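Local coordinates for WbbM protein (Klebsiella pneumoniae, PDB 6U4B) that acts as a bifunctional, trimeric glycosyltransferase in O-antigen polymerisation, probably with a magnesium-dependent family 8 transferase region among its parts, at residues V98-Y103 with D221-Y226; H171-R174 with H179-D182; L345-L350 with L362-V367; L463-P468 with V513-V518. All blocks are in the same frame, centred on the assembly; numbering follows the deposited sequence.

Interaction 1. Residues V98-Y103 with D221-Y226; sequences VGFMHY and DIFVDY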
loop_
_atom_site.group_PDB
_atom_site.type_symbol
_atom_site.label_atom_id
_atom_site.label_comp_id
_atom_site.label_asym_id
_atom_site.label_seq_id
_atom_site.Cartn_x
_atom_site.Cartn_y
_atom_site.Cartn_z
ATOM N N VAL A 98 47.630 26.429 -0.240
ATOM C CA VAL A 98 46.620 25.435 -0.588
ATOM C C VAL A 98 47.269 24.396 -1.491
ATOM O O VAL A 98 47.949 24.748 -2.461
ATOM C CB VAL A 98 45.402 26.080 -1.276
ATOM C CG1 VAL A 98 44.388 25.021 -1.681
ATOM C CG2 VAL A 98 44.758 27.111 -0.360
ATOM N N GLY A 99 47.052 23.116 -1.174
ATOM C CA GLY A 99 47.718 22.044 -1.882
ATOM C C GLY A 99 46.799 20.864 -2.123
ATOM O O GLY A 99 45.731 20.741 -1.521
ATOM N N PHE A 100 47.244 19.992 -3.025
ATOM C CA PHE A 100 46.494 18.803 -3.403
ATOM C C PHE A 100 47.460 17.666 -3.685
ATOM O O PHE A 100 48.461 17.852 -4.383
ATOM C CB PHE A 100 45.616 19.053 -4.638
ATOM C CG PHE A 100 44.634 20.172 -4.465
ATOM C CD1 PHE A 100 44.975 21.464 -4.815
ATOM C CD2 PHE A 100 43.372 19.931 -3.949
ATOM C CE1 PHE A 100 44.074 22.499 -4.656
ATOM C CE2 PHE A 100 42.466 20.959 -3.787
ATOM C CZ PHE A 100 42.817 22.247 -4.141
ATOM N N MET A 101 47.155 16.493 -3.135
ATOM C CA MET A 101 47.933 15.286 -3.368
ATOM C C MET A 101 46.976 14.129 -3.616
ATOM O O MET A 101 45.783 14.211 -3.318
ATOM C CB MET A 101 48.860 14.974 -2.182
ATOM C CG MET A 101 49.858 16.083 -1.864
ATOM S SD MET A 101 51.107 15.660 -0.624
ATOM C CE MET A 101 50.098 15.433 0.837
ATOM N N HIS A 102 47.508 13.054 -4.191
ATOM C CA HIS A 102 46.726 11.843 -4.383
ATOM C C HIS A 102 46.624 11.081 -3.061
ATOM O O HIS A 102 47.216 11.462 -2.049
ATOM C CB HIS A 102 47.341 10.981 -5.481
ATOM C CG HIS A 102 47.568 11.716 -6.765
ATOM N ND1 HIS A 102 46.533 12.151 -7.565
ATOM C CD2 HIS A 102 48.709 12.105 -7.382
ATOM C CE1 HIS A 102 47.027 12.772 -8.622
ATOM N NE2 HIS A 102 48.345 12.757 -8.535
ATOM N N TYR A 103 45.857 9.987 -3.059
ATOM C CA TYR A 103 45.660 9.222 -1.834
ATOM C C TYR A 103 46.765 8.204 -1.590
ATOM O O TYR A 103 47.014 7.849 -0.434
ATOM C CB TYR A 103 44.292 8.515 -1.837
ATOM C CG TYR A 103 44.166 7.307 -2.742
ATOM C CD1 TYR A 103 44.300 6.019 -2.236
ATOM C CD2 TYR A 103 43.878 7.452 -4.095
ATOM C CE1 TYR A 103 44.167 4.909 -3.053
ATOM C CE2 TYR A 103 43.745 6.341 -4.925
ATOM C CZ TYR A 103 43.894 5.074 -4.396
ATOM O OH TYR A 103 43.764 3.973 -5.212
ATOM N N ASP A 221 47.053 33.314 -2.856
ATOM C CA ASP A 221 46.691 34.244 -3.922
ATOM C C ASP A 221 46.956 33.649 -5.300
ATOM O O ASP A 221 46.200 33.900 -6.245
ATOM C CB ASP A 221 47.441 35.559 -3.741
ATOM C CG ASP A 221 46.904 36.373 -2.582
ATOM O OD1 ASP A 221 45.662 36.423 -2.414
ATOM O OD2 ASP A 221 47.716 36.965 -1.837
ATOM N N ILE A 222 48.019 32.854 -5.434
ATOM C CA ILE A 222 48.273 32.182 -6.703
ATOM C C ILE A 222 47.218 31.114 -6.965
ATOM O O ILE A 222 46.835 30.877 -8.119
ATOM C CB ILE A 222 49.698 31.594 -6.712
ATOM C CG1 ILE A 222 50.729 32.704 -6.483
ATOM C CG2 ILE A 222 49.983 30.879 -8.022
ATOM C CD1 ILE A 222 52.167 32.256 -6.653
ATOM N N PHE A 223 46.726 30.461 -5.910
ATOM C CA PHE A 223 45.706 29.431 -6.082
ATOM C C PHE A 223 44.394 30.020 -6.589
ATOM O O PHE A 223 43.754 29.443 -7.476
ATOM C CB PHE A 223 45.489 28.684 -4.765
ATOM C CG PHE A 223 44.268 27.810 -4.756
ATOM C CD1 PHE A 223 44.275 26.578 -5.389
ATOM C CD2 PHE A 223 43.113 28.219 -4.108
ATOM C CE1 PHE A 223 43.153 25.771 -5.379
ATOM C CE2 PHE A 223 41.988 27.416 -4.093
ATOM C CZ PHE A 223 42.009 26.189 -4.729
ATOM N N VAL A 224 43.973 31.159 -6.036
ATOM C CA VAL A 224 42.723 31.777 -6.471
ATOM C C VAL A 224 42.831 32.253 -7.913
ATOM O O VAL A 224 41.920 32.035 -8.722
ATOM C CB VAL A 224 42.335 32.928 -5.524
ATOM C CG1 VAL A 224 41.252 33.794 -6.154
ATOM C CG2 VAL A 224 41.858 32.377 -4.199
ATOM N N ASP A 225 43.942 32.907 -8.261
ATOM C CA ASP A 225 44.119 33.399 -9.623
ATOM C C ASP A 225 44.141 32.249 -10.623
ATOM O O ASP A 225 43.490 32.310 -11.674
ATOM C CB ASP A 225 45.402 34.222 -9.721
ATOM C CG ASP A 225 45.606 34.810 -11.103
ATOM O OD1 ASP A 225 44.951 35.826 -11.419
ATOM O OD2 ASP A 225 46.413 34.252 -11.878
ATOM N N TYR A 226 44.886 31.187 -10.309
ATOM C CA TYR A 226 44.929 30.028 -11.195
ATOM C C TYR A 226 43.561 29.363 -11.303
ATOM O O TYR A 226 43.181 28.880 -12.377
ATOM C CB TYR A 226 45.981 29.034 -10.700
ATOM C CG TYR A 226 45.990 27.719 -11.444
ATOM C CD1 TYR A 226 45.819 26.517 -10.768
ATOM C CD2 TYR A 226 46.160 27.679 -12.823
ATOM C CE1 TYR A 226 45.823 25.308 -11.442
ATOM C CE2 TYR A 226 46.166 26.477 -13.508
ATOM C CZ TYR A 226 45.996 25.294 -12.812
ATOM O OH TYR A 226 45.999 24.094 -13.487
#
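Where helix 220-240 meets the mixed sheet of the DUF4422 region, F223 of that helix lays its ring against V98 and F100 of strand 97-102. The V98 contact is a CH-pi interaction with nearly axial geometry: CG1 of V98 lies 3.9 Å from the centroid of the F223 ring and only 5° off the ring normal, so the methyl sits over the middle of the face. The position of CG1 follows from the first torsion of V98 (178°), which sets it opposite the backbone N and beside the carbonyl carbon. V98 CB also approaches the root of the ring, 4.0 Å from F223 CG.

Helix 220-240 starts directly after strand 216-219, the antiparallel neighbour of strand 97-102, with which V98 and F100 form backbone hydrogen bonds to M218 and F216. The chain leaves strand 216-219 straight into the helix, whose first turn brings F223 against the V98 end of the neighbouring strand. V98 and F100 share one face of that strand, two residues apart.

F100 meets the phenylalanine differently. Its CE1 comes within 3.5 Å of F223 CE1, which lies in the plane of the F100 ring, at its edge. The ring planes are inclined at 35° with centroids 5.8 Å apart, an oblique pair. H85 meets both rings, while V88 and W89 of helix 82-91 add further apolar packing.

Interaction 2. Residues H171-R174 with H179-D182; sequences HYER and HIRD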
loop_
_atom_site.group_PDB
_atom_site.type_symbol
_atom_site.label_atom_id
_atom_site.label_comp_id
_atom_site.label_asym_id
_atom_site.label_seq_id
_atom_site.Cartn_x
_atom_site.Cartn_y
_atom_site.Cartn_z
ATOM N N HIS A 171 53.166 15.119 -27.624
ATOM C CA HIS A 171 52.895 14.102 -26.615
ATOM C C HIS A 171 51.397 13.931 -26.393
ATOM O O HIS A 171 50.925 12.818 -26.134
ATOM C CB HIS A 171 53.593 14.461 -25.304
ATOM C CG HIS A 171 53.615 13.346 -24.304
ATOM N ND1 HIS A 171 54.271 12.157 -24.533
ATOM C CD2 HIS A 171 53.064 13.240 -23.071
ATOM C CE1 HIS A 171 54.125 11.365 -23.485
ATOM N NE2 HIS A 171 53.397 12.000 -22.584
ATOM N N TYR A 172 50.633 15.022 -26.480
ATOM C CA TYR A 172 49.183 14.896 -26.390
ATOM C C TYR A 172 48.629 14.155 -27.598
ATOM O O TYR A 172 47.757 13.289 -27.458
ATOM C CB TYR A 172 48.532 16.275 -26.262
ATOM C CG TYR A 172 47.096 16.226 -25.768
ATOM C CD1 TYR A 172 46.058 15.841 -26.611
ATOM C CD2 TYR A 172 46.781 16.568 -24.460
ATOM C CE1 TYR A 172 44.749 15.791 -26.159
ATOM C CE2 TYR A 172 45.478 16.524 -23.999
ATOM C CZ TYR A 172 44.466 16.135 -24.853
ATOM O OH TYR A 172 43.170 16.090 -24.396
ATOM N N GLU A 173 49.133 14.471 -28.793
ATOM C CA GLU A 173 48.589 13.876 -30.008
ATOM C C GLU A 173 48.853 12.377 -30.066
ATOM O O GLU A 173 48.000 11.610 -30.529
ATOM C CB GLU A 173 49.169 14.572 -31.236
ATOM C CG GLU A 173 48.696 13.978 -32.547
ATOM C CD GLU A 173 48.904 14.912 -33.718
ATOM O OE1 GLU A 173 49.258 16.087 -33.486
ATOM O OE2 GLU A 173 48.707 14.471 -34.869
ATOM N N ARG A 174 50.021 11.938 -29.603
ATOM C CA ARG A 174 50.358 10.521 -29.621
ATOM C C ARG A 174 49.761 9.750 -28.450
ATOM O O ARG A 174 49.947 8.530 -28.379
ATOM C CB ARG A 174 51.879 10.351 -29.635
ATOM C CG ARG A 174 52.539 10.904 -30.883
ATOM C CD ARG A 174 54.037 11.101 -30.697
ATOM N NE ARG A 174 54.748 9.846 -30.467
ATOM C CZ ARG A 174 55.129 9.412 -29.269
ATOM N NH1 ARG A 174 55.773 8.259 -29.155
ATOM N NH2 ARG A 174 54.868 10.131 -28.187
ATOM N N HIS A 179 43.027 12.830 -27.845
ATOM C CA HIS A 179 42.660 13.287 -29.179
ATOM C C HIS A 179 43.012 14.765 -29.271
ATOM O O HIS A 179 42.437 15.591 -28.556
ATOM C CB HIS A 179 41.178 13.037 -29.454
ATOM C CG HIS A 179 40.781 11.598 -29.324
ATOM N ND1 HIS A 179 40.782 10.727 -30.391
ATOM C CD2 HIS A 179 40.386 10.876 -28.249
ATOM C CE1 HIS A 179 40.396 9.531 -29.981
ATOM N NE2 HIS A 179 40.148 9.596 -28.685
ATOM N N ILE A 180 43.970 15.090 -30.144
ATOM C CA ILE A 180 44.575 16.414 -30.149
ATOM C C ILE A 180 43.559 17.509 -30.442
ATOM O O ILE A 180 43.760 18.660 -30.038
ATOM C CB ILE A 180 45.747 16.446 -31.157
ATOM C CG1 ILE A 180 46.564 17.730 -30.990
ATOM C CG2 ILE A 180 45.235 16.290 -32.582
ATOM C CD1 ILE A 180 47.137 17.905 -29.602
ATOM N N ARG A 181 42.456 17.178 -31.123
ATOM C CA ARG A 181 41.427 18.178 -31.393
ATOM C C ARG A 181 40.859 18.759 -30.105
ATOM O O ARG A 181 40.459 19.930 -30.076
ATOM C CB ARG A 181 40.310 17.568 -32.244
ATOM C CG ARG A 181 39.368 16.642 -31.486
ATOM C CD ARG A 181 38.302 16.059 -32.398
ATOM N NE ARG A 181 38.867 15.126 -33.368
ATOM C CZ ARG A 181 38.944 13.812 -33.185
ATOM N NH1 ARG A 181 39.478 13.039 -34.122
ATOM N NH2 ARG A 181 38.485 13.269 -32.065
ATOM N N ASP A 182 40.826 17.968 -29.030
ATOM C CA ASP A 182 40.354 18.481 -27.749
ATOM C C ASP A 182 41.340 19.485 -27.164
ATOM O O ASP A 182 40.934 20.526 -26.634
ATOM C CB ASP A 182 40.124 17.326 -26.775
ATOM C CG ASP A 182 39.104 16.324 -27.287
ATOM O OD1 ASP A 182 38.194 16.728 -28.043
ATOM O OD2 ASP A 182 39.211 15.129 -26.932
HETATM O O HOH W 1 41.481 14.080 -25.708
#
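One water ties Y172 to both H179 and D182. The backbone N of H179 donates to it at 2.9 Å, and it donates in turn to OD2 of D182 at 2.8 Å. The phenol OH of Y172 bonds the same water at 2.9 Å, so the water bridges the last turn of helix 168-173 and the start of helix 180-193.

The ring of Y172 reaches this site because its first torsion (-163°) places CG opposite the backbone N. On the way it passes the H179 carbonyl group, whose carbon lies in the ring plane at the edge, with the O 3.3 Å from CE1. That carbonyl O also accepts the backbone N of D182 at 2.9 Å, closing the first turn of the second helix. The ring stands almost perpendicular to the D182 carboxylate, at 88°.

The apolar part of the contact centres on I180. Its CD1 meets Y172 CD1 at 3.8 Å, approaching the ring obliquely, while its CB packs 3.9 Å from CB of E173. The extended E173 chain lays its CB and CG along I180 CB and brings its carboxylate end, CD and OE1, beside CG2.

H179 NE2 pairs with E250. With the water donating to OD2 of D182 and Y246 OH bonded to the same oxygen, D182 is probably ionised, and the water serves as the polar link across the short connection between helices 168-173 and 180-193.

Interaction 3. Residues L345-L350 with L362-V367; sequences LNKTRL and LRFFDV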
loop_
_atom_site.group_PDB
_atom_site.type_symbol
_atom_site.label_atom_id
_atom_site.label_comp_id
_atom_site.label_asym_id
_atom_site.label_seq_id
_atom_site.Cartn_x
_atom_site.Cartn_y
_atom_site.Cartn_z
ATOM N N LEU A 345 21.410 -0.238 -8.074
ATOM C CA LEU A 345 19.953 -0.195 -8.012
ATOM C C LEU A 345 19.449 -0.530 -6.612
ATOM O O LEU A 345 18.597 0.176 -6.062
ATOM C CB LEU A 345 19.361 -1.153 -9.047
ATOM C CG LEU A 345 17.833 -1.233 -9.125
ATOM C CD1 LEU A 345 17.226 0.142 -9.373
ATOM C CD2 LEU A 345 17.407 -2.209 -10.213
ATOM N N ASN A 346 19.975 -1.601 -6.012
ATOM C CA ASN A 346 19.501 -1.999 -4.689
ATOM C C ASN A 346 19.894 -0.983 -3.626
ATOM O O ASN A 346 19.100 -0.688 -2.726
ATOM C CB ASN A 346 20.025 -3.388 -4.330
ATOM C CG ASN A 346 19.142 -4.496 -4.866
ATOM O OD1 ASN A 346 17.922 -4.347 -4.943
ATOM N ND2 ASN A 346 19.754 -5.613 -5.248
ATOM N N LYS A 347 21.107 -0.429 -3.712
ATOM C CA LYS A 347 21.508 0.608 -2.765
ATOM C C LYS A 347 20.598 1.825 -2.871
ATOM O O LYS A 347 20.234 2.428 -1.853
ATOM C CB LYS A 347 22.970 1.005 -2.989
ATOM C CG LYS A 347 23.966 -0.036 -2.500
ATOM C CD LYS A 347 25.382 0.529 -2.359
ATOM C CE LYS A 347 26.118 0.571 -3.688
ATOM N NZ LYS A 347 27.590 0.742 -3.492
ATOM N N THR A 348 20.208 2.191 -4.094
ATOM C CA THR A 348 19.283 3.305 -4.279
ATOM C C THR A 348 17.918 2.993 -3.676
ATOM O O THR A 348 17.337 3.818 -2.961
ATOM C CB THR A 348 19.151 3.634 -5.765
ATOM O OG1 THR A 348 20.406 4.121 -6.264
ATOM C CG2 THR A 348 18.076 4.679 -5.984
ATOM N N ARG A 349 17.395 1.797 -3.955
ATOM C CA ARG A 349 16.105 1.394 -3.399
ATOM C C ARG A 349 16.130 1.393 -1.877
ATOM O O ARG A 349 15.146 1.777 -1.232
ATOM C CB ARG A 349 15.724 0.009 -3.920
ATOM C CG ARG A 349 15.503 -0.059 -5.416
ATOM C CD ARG A 349 15.327 -1.494 -5.878
ATOM N NE ARG A 349 14.720 -1.573 -7.203
ATOM C CZ ARG A 349 14.414 -2.712 -7.816
ATOM N NH1 ARG A 349 14.663 -3.870 -7.222
ATOM N NH2 ARG A 349 13.858 -2.694 -9.020
ATOM N N LEU A 350 17.245 0.963 -1.284
ATOM C CA LEU A 350 17.331 0.891 0.172
ATOM C C LEU A 350 17.305 2.280 0.801
ATOM O O LEU A 350 16.621 2.496 1.809
ATOM C CB LEU A 350 18.595 0.133 0.583
ATOM C CG LEU A 350 18.514 -1.374 0.336
ATOM C CD1 LEU A 350 19.892 -1.995 0.276
ATOM C CD2 LEU A 350 17.675 -2.029 1.421
ATOM N N LEU A 362 20.522 6.289 6.391
ATOM C CA LEU A 362 21.043 5.043 5.840
ATOM C C LEU A 362 22.317 5.359 5.071
ATOM O O LEU A 362 22.300 6.182 4.148
ATOM C CB LEU A 362 20.016 4.365 4.927
ATOM C CG LEU A 362 20.056 2.843 4.726
ATOM C CD1 LEU A 362 19.976 2.489 3.248
ATOM C CD2 LEU A 362 21.268 2.185 5.378
ATOM N N ARG A 363 23.415 4.713 5.451
ATOM C CA ARG A 363 24.687 4.867 4.763
ATOM C C ARG A 363 25.265 3.490 4.470
ATOM O O ARG A 363 24.933 2.501 5.128
ATOM C CB ARG A 363 25.681 5.695 5.589
ATOM C CG ARG A 363 25.264 7.142 5.809
ATOM C CD ARG A 363 26.231 7.849 6.746
ATOM N NE ARG A 363 26.181 7.301 8.101
ATOM C CZ ARG A 363 27.089 7.549 9.041
ATOM N NH1 ARG A 363 28.129 8.331 8.778
ATOM N NH2 ARG A 363 26.960 7.012 10.245
ATOM N N PHE A 364 26.130 3.437 3.463
ATOM C CA PHE A 364 26.763 2.200 3.032
ATOM C C PHE A 364 28.271 2.301 3.195
ATOM O O PHE A 364 28.863 3.358 2.949
ATOM C CB PHE A 364 26.431 1.880 1.572
ATOM C CG PHE A 364 24.992 1.525 1.343
ATOM C CD1 PHE A 364 24.546 0.228 1.542
ATOM C CD2 PHE A 364 24.085 2.485 0.926
ATOM C CE1 PHE A 364 23.216 -0.103 1.334
ATOM C CE2 PHE A 364 22.754 2.161 0.715
ATOM C CZ PHE A 364 22.321 0.865 0.918
ATOM N N PHE A 365 28.887 1.194 3.600
ATOM C CA PHE A 365 30.336 1.083 3.669
ATOM C C PHE A 365 30.751 -0.239 3.047
ATOM O O PHE A 365 30.170 -1.284 3.358
ATOM C CB PHE A 365 30.839 1.173 5.114
ATOM C CG PHE A 365 32.338 1.127 5.233
ATOM C CD1 PHE A 365 33.101 2.250 4.951
ATOM C CD2 PHE A 365 32.982 -0.037 5.616
ATOM C CE1 PHE A 365 34.484 2.214 5.052
ATOM C CE2 PHE A 365 34.367 -0.082 5.720
ATOM C CZ PHE A 365 35.117 1.047 5.438
ATOM N N ASP A 366 31.740 -0.189 2.157
ATOM C CA ASP A 366 32.266 -1.397 1.530
ATOM C C ASP A 366 32.893 -2.298 2.587
ATOM O O ASP A 366 33.967 -1.991 3.115
ATOM C CB ASP A 366 33.288 -1.037 0.449
ATOM C CG ASP A 366 33.737 -2.244 -0.363
ATOM O OD1 ASP A 366 34.453 -2.046 -1.367
ATOM O OD2 ASP A 366 33.366 -3.385 -0.016
ATOM N N VAL A 367 32.231 -3.419 2.891
ATOM C CA VAL A 367 32.717 -4.320 3.928
ATOM C C VAL A 367 34.087 -4.890 3.583
ATOM O O VAL A 367 34.851 -5.255 4.483
ATOM C CB VAL A 367 31.687 -5.445 4.172
ATOM C CG1 VAL A 367 31.716 -6.463 3.038
ATOM C CG2 VAL A 367 31.919 -6.117 5.525
#
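K347 and F364 meet chain over ring face. The aliphatic part of K347 lies across the aromatic ring, with CG 3.8 Å from the centroid and 9° off the normal, the measure of a CH-pi contact. Further along, CD stands 3.9 Å from F364 CG, and the bend at the third torsion (-81°) then carries the amine away, to OD1 of N59. The backbone O of K347 comes within 3.6 Å of F364 CE2.

L350, one helical turn on, takes the rim of the same ring. Its CB lies in the ring plane, and CD1 approaches CZ of F364 to 3.8 Å, the two side chains running at about a right angle. L362 reaches the helix beside it: its CD1 is 3.8 Å from L350 CB and 3.6 Å from the L350 backbone C.

The short helix and strand axes come as close as 9.7 Å and run at 152°, close to antiparallel, as expected for the return leg of a beta-alpha-beta crossover. Strand 333-340, helix 344-352 and strand 360-366 make up that unit; F364 also packs on V337 of strand 333-340, I320 of helix 313-325 packs on L350, and R349 forms a salt bridge with D577 of a second subunit.

Interaction 4. Residues L463-P468 with V513-V518; sequences LNMNNP and VFYSRV
Two hydrogen bonds converge on the phenol oxygen of Y515. Its OH donates to OD1 of N466 at 2.5 Å, a very short separation whose exact value deserves caution, and accepts the backbone N of N467 at 2.6 Å with an N-H...O angle of 146°, appreciably bent. The N466 amide reaches the ring edge, its CG lying in the ring plane, and the two planes stand 75° apart.

Ring packing supplies the rest. M465 lies over one face of Y515: its CA is 3.7 Å from the centroid, over the centre of the face, and its CG is 3.5 Å from Y515 CD1. The sulfur adds an oblique Met-aromatic contact, SD standing 4.8 Å from the centroid.

Backbone geometry presents the tyrosine. Y515 is the second residue of a type II beta turn from F514 to R517, closed by R517 N to F514 O at 2.9 Å, just after helix 505-513. Its first torsion (-177°) extends the ring from that turn onto the loop following helix 455-461, whose N464 also bonds K512.

The two bonds hold the Y515 hydroxyl in place and orient its proton, while M465 on one face probably restrains the ring's tilt, joining two surface loops of the transferase region.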
loop_
_atom_site.group_PDB
_atom_site.type_symbol
_atom_site.label_atom_id
_atom_site.label_comp_id
_atom_site.label_asym_id
_atom_site.label_seq_id
_atom_site.Cartn_x
_atom_site.Cartn_y
_atom_site.Cartn_z
ATOM N N LEU A 463 36.805 -22.859 23.265
ATOM C CA LEU A 463 36.325 -21.509 23.529
ATOM C C LEU A 463 36.640 -21.028 24.940
ATOM O O LEU A 463 36.404 -19.853 25.241
ATOM C CB LEU A 463 34.815 -21.422 23.271
ATOM C CG LEU A 463 34.342 -21.801 21.864
ATOM C CD1 LEU A 463 32.964 -21.221 21.587
ATOM C CD2 LEU A 463 35.336 -21.354 20.794
ATOM N N ASN A 464 37.181 -21.900 25.796
ATOM C CA ASN A 464 37.585 -21.538 27.157
ATOM C C ASN A 464 36.437 -20.895 27.932
ATOM O O ASN A 464 36.604 -19.877 28.605
ATOM C CB ASN A 464 38.811 -20.625 27.144
ATOM C CG ASN A 464 39.989 -21.245 26.421
ATOM O OD1 ASN A 464 40.409 -20.764 25.367
ATOM N ND2 ASN A 464 40.531 -22.318 26.983
ATOM N N MET A 465 35.259 -21.501 27.834
ATOM C CA MET A 465 34.075 -21.073 28.573
ATOM C C MET A 465 33.834 -22.086 29.687
ATOM O O MET A 465 33.480 -23.238 29.415
ATOM C CB MET A 465 32.864 -20.967 27.647
ATOM C CG MET A 465 33.034 -19.974 26.507
ATOM S SD MET A 465 31.509 -19.708 25.579
ATOM C CE MET A 465 31.313 -21.296 24.797
ATOM N N ASN A 466 34.040 -21.667 30.941
ATOM C CA ASN A 466 33.827 -22.595 32.049
ATOM C C ASN A 466 32.375 -23.056 32.114
ATOM O O ASN A 466 32.102 -24.196 32.507
ATOM C CB ASN A 466 34.260 -21.961 33.375
ATOM C CG ASN A 466 33.255 -20.962 33.913
ATOM O OD1 ASN A 466 33.359 -19.764 33.650
ATOM N ND2 ASN A 466 32.296 -21.446 34.711
ATOM N N ASN A 467 31.441 -22.210 31.691
ATOM C CA ASN A 467 30.023 -22.560 31.650
ATOM C C ASN A 467 29.522 -22.495 30.213
ATOM O O ASN A 467 29.154 -21.409 29.727
ATOM C CB ASN A 467 29.218 -21.631 32.554
ATOM C CG ASN A 467 27.762 -22.027 32.643
ATOM O OD1 ASN A 467 27.373 -23.115 32.212
ATOM N ND2 ASN A 467 26.946 -21.147 33.208
ATOM N N PRO A 468 29.478 -23.626 29.501
ATOM C CA PRO A 468 28.987 -23.615 28.110
ATOM C C PRO A 468 27.570 -23.090 27.974
ATOM O O PRO A 468 27.151 -22.759 26.856
ATOM C CB PRO A 468 29.071 -25.091 27.692
ATOM C CG PRO A 468 30.055 -25.712 28.657
ATOM C CD PRO A 468 29.893 -24.968 29.944
ATOM N N VAL A 513 35.964 -14.463 23.241
ATOM C CA VAL A 513 36.563 -13.210 23.686
ATOM C C VAL A 513 35.647 -12.476 24.660
ATOM O O VAL A 513 36.125 -11.824 25.596
ATOM C CB VAL A 513 36.929 -12.337 22.469
ATOM C CG1 VAL A 513 37.402 -10.961 22.911
ATOM C CG2 VAL A 513 38.006 -13.019 21.642
ATOM N N PHE A 514 34.332 -12.581 24.486
ATOM C CA PHE A 514 33.394 -11.856 25.336
ATOM C C PHE A 514 32.913 -12.675 26.531
ATOM O O PHE A 514 32.019 -12.220 27.250
ATOM C CB PHE A 514 32.179 -11.385 24.523
ATOM C CG PHE A 514 32.530 -10.572 23.299
ATOM C CD1 PHE A 514 33.736 -9.893 23.213
ATOM C CD2 PHE A 514 31.645 -10.486 22.234
ATOM C CE1 PHE A 514 34.055 -9.150 22.090
ATOM C CE2 PHE A 514 31.957 -9.742 21.109
ATOM C CZ PHE A 514 33.165 -9.074 21.037
ATOM N N TYR A 515 33.485 -13.857 26.766
ATOM C CA TYR A 515 32.990 -14.730 27.826
ATOM C C TYR A 515 33.034 -14.030 29.180
ATOM O O TYR A 515 34.023 -13.375 29.525
ATOM C CB TYR A 515 33.803 -16.024 27.888
ATOM C CG TYR A 515 33.270 -16.986 28.929
ATOM C CD1 TYR A 515 32.014 -17.562 28.781
ATOM C CD2 TYR A 515 34.010 -17.304 30.061
ATOM C CE1 TYR A 515 31.511 -18.433 29.727
ATOM C CE2 TYR A 515 33.512 -18.178 31.016
ATOM C CZ TYR A 515 32.263 -18.738 30.838
ATOM O OH TYR A 515 31.752 -19.606 31.769
ATOM N N SER A 516 31.953 -14.181 29.945
ATOM C CA SER A 516 31.732 -13.552 31.246
ATOM C C SER A 516 31.657 -12.031 31.160
ATOM O O SER A 516 31.706 -11.354 32.195
ATOM C CB SER A 516 32.797 -13.968 32.273
ATOM O OG SER A 516 34.053 -13.390 31.972
ATOM N N ARG A 517 31.535 -11.475 29.959
ATOM C CA ARG A 517 31.351 -10.045 29.746
ATOM C C ARG A 517 30.105 -9.796 28.906
ATOM O O ARG A 517 30.075 -8.908 28.050
ATOM C CB ARG A 517 32.577 -9.422 29.079
ATOM C CG ARG A 517 33.919 -9.812 29.699
ATOM C CD ARG A 517 34.158 -9.141 31.047
ATOM N NE ARG A 517 34.079 -7.683 30.967
ATOM C CZ ARG A 517 35.043 -6.901 30.489
ATOM N NH1 ARG A 517 36.171 -7.430 30.033
ATOM N NH2 ARG A 517 34.876 -5.585 30.462
ATOM N N VAL A 518 29.062 -10.591 29.130
ATOM C CA VAL A 518 27.866 -10.575 28.294
ATOM C C VAL A 518 26.653 -10.299 29.173
ATOM O O VAL A 518 26.412 -11.016 30.152
ATOM C CB VAL A 518 27.690 -11.895 27.527
ATOM C CG1 VAL A 518 26.375 -11.901 26.768
ATOM C CG2 VAL A 518 28.854 -12.117 26.577
#

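Interactions 1 and 2 belong to the DUF4422 region, interactions 3 and 4 to the family 8 transferase region. Interaction 2 falls within the chain segment that interaction 1 spans; their centres are 26 Å apart and their nearest atoms about 13 Å. Between the regions, interactions 1 and 3 are closest, with nearest atoms about 12 Å apart, whereas interactions 2 and 4 lie on opposite sides of the chain's centre, 67 Å between centres. Interactions 3 and 4 are separated by 35 Å between centres. No pair touches. All four lie away from the magnesium site of D406, D408 and H560, so each is structural packing rather than part of the metal centre.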